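Local coordinates for protein peptidase, C14 family (Geobacter sulfurreducens PCA, PDB 3BIJ) that is uncharacterised but probably acts as a cysteine-type endopeptidase of the caspase-like C14 family, at residues T48-M51 with T52-T56. Sequence-based numbering, arbitrary orientation.
Sequences TTLM and TKAAT
Ala54 N donates a hydrogen bond to Met51 O, the bond that closes the turn by which the chain leaves its strand. Ala54 N and Met51 O lie 2.6 Å apart, with an N-H...O angle of 155°, and the donor sits 30° out of the carbonyl plane. A second backbone bond, from Ala55 N to Thr52 O, follows one residue on, so the chain curls through a short 3-10 segment at 53-54. Beyond it Ala55 is the centre of an inverse gamma turn, with a weak bond from Thr56 N to Ala54 O at 3.0 Å.

Apolar contact comes from Leu50, which lies against the returning chain at both alanines. Its CG stands anti to the carbonyl carbon (chi1 -67°), and Leu50 CD2 comes within 3.7 Å of Ala54 O and 3.9 Å of Ala54 CB, while CB of Leu50 meets CB of Ala55 at 4.1 Å. Cut back to an alanine, this position would probably lose the CD2 contact with the Ala54 methyl and open a gap there, keeping the CB contact with Ala55.

The arrangement joins strand 46-51, which pairs in parallel with strand 4-10, to helix 57-70 in the alpha/beta caspase-like fold. Leu50 also packs on Leu7 and Leu9 of strand 4-10, whereas Met51, a selenomethionine, turns its side chain to Glu30 and Ala33 of helix 29-42. At the far end Thr56 is the N-cap of helix 57-70, its OG1 hydrogen-bonded to Lys59 N.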
loop_
_atom_site.group_PDB
_atom_site.type_symbol
_atom_site.label_atom_id
_atom_site.label_comp_id
_atom_site.label_asym_id
_atom_site.label_seq_id
_atom_site.Cartn_x
_atom_site.Cartn_y
_atom_site.Cartn_z
ATOM N N THR A 48 -14.606 -38.621 17.859
ATOM C CA THR A 48 -13.476 -38.684 18.787
ATOM C C THR A 48 -12.684 -37.407 18.528
ATOM O O THR A 48 -12.228 -37.181 17.408
ATOM C CB THR A 48 -12.556 -39.879 18.467
ATOM O OG1 THR A 48 -13.318 -41.089 18.496
ATOM C CG2 THR A 48 -11.419 -39.973 19.469
ATOM N N THR A 49 -12.520 -36.578 19.548
ATOM C CA THR A 49 -11.794 -35.321 19.411
ATOM C C THR A 49 -10.411 -35.367 20.082
ATOM O O THR A 49 -10.270 -35.828 21.218
ATOM C CB THR A 49 -12.605 -34.162 20.051
ATOM O OG1 THR A 49 -13.961 -34.231 19.604
ATOM C CG2 THR A 49 -12.028 -32.815 19.666
ATOM N N LEU A 50 -9.393 -34.884 19.375
ATOM C CA LEU A 50 -8.042 -34.838 19.913
ATOM C C LEU A 50 -7.543 -33.403 19.838
ATOM O O LEU A 50 -7.389 -32.850 18.747
ATOM C CB LEU A 50 -7.116 -35.769 19.129
ATOM C CG LEU A 50 -7.447 -37.259 19.303
ATOM C CD1 LEU A 50 -6.490 -38.113 18.497
ATOM C CD2 LEU A 50 -7.359 -37.638 20.789
HETATM N N MSE A 51 -7.302 -32.801 21.003
HETATM C CA MSE A 51 -6.846 -31.416 21.076
HETATM C C MSE A 51 -5.367 -31.349 21.401
HETATM O O MSE A 51 -4.907 -32.002 22.325
HETATM C CB MSE A 51 -7.620 -30.654 22.155
HETATM C CG MSE A 51 -9.117 -30.912 22.175
HETATM SE SE MSE A 51 -10.131 -29.908 20.860
HETATM C CE MSE A 51 -9.469 -30.661 19.298
ATOM N N THR A 52 -4.637 -30.540 20.638
ATOM C CA THR A 52 -3.197 -30.358 20.796
ATOM C C THR A 52 -2.460 -31.510 21.499
ATOM O O THR A 52 -2.124 -32.513 20.863
ATOM C CB THR A 52 -2.894 -29.037 21.515
ATOM O OG1 THR A 52 -3.322 -29.127 22.870
ATOM C CG2 THR A 52 -3.635 -27.895 20.851
ATOM N N LYS A 53 -2.208 -31.381 22.801
ATOM C CA LYS A 53 -1.488 -32.421 23.547
ATOM C C LYS A 53 -1.984 -33.820 23.270
ATOM O O LYS A 53 -1.215 -34.773 23.295
ATOM C CB LYS A 53 -1.580 -32.164 25.046
ATOM C CG LYS A 53 -0.661 -31.077 25.541
ATOM C CD LYS A 53 -0.507 -31.157 27.046
ATOM C CE LYS A 53 0.610 -30.239 27.533
ATOM N NZ LYS A 53 0.853 -30.428 28.997
ATOM N N ALA A 54 -3.279 -33.930 23.009
ATOM C CA ALA A 54 -3.898 -35.211 22.735
ATOM C C ALA A 54 -3.666 -35.671 21.292
ATOM O O ALA A 54 -3.731 -36.868 21.003
ATOM C CB ALA A 54 -5.400 -35.128 23.034
ATOM N N ALA A 55 -3.402 -34.735 20.383
ATOM C CA ALA A 55 -3.191 -35.096 18.979
ATOM C C ALA A 55 -1.756 -35.505 18.693
ATOM O O ALA A 55 -1.021 -34.783 18.026
ATOM C CB ALA A 55 -3.594 -33.934 18.074
ATOM N N THR A 56 -1.365 -36.674 19.182
ATOM C CA THR A 56 -0.008 -37.155 18.971
ATOM C C THR A 56 0.075 -38.146 17.821
ATOM O O THR A 56 -0.945 -38.627 17.341
ATOM C CB THR A 56 0.517 -37.861 20.208
ATOM O OG1 THR A 56 -0.148 -39.123 20.343
ATOM C CG2 THR A 56 0.257 -37.023 21.440
#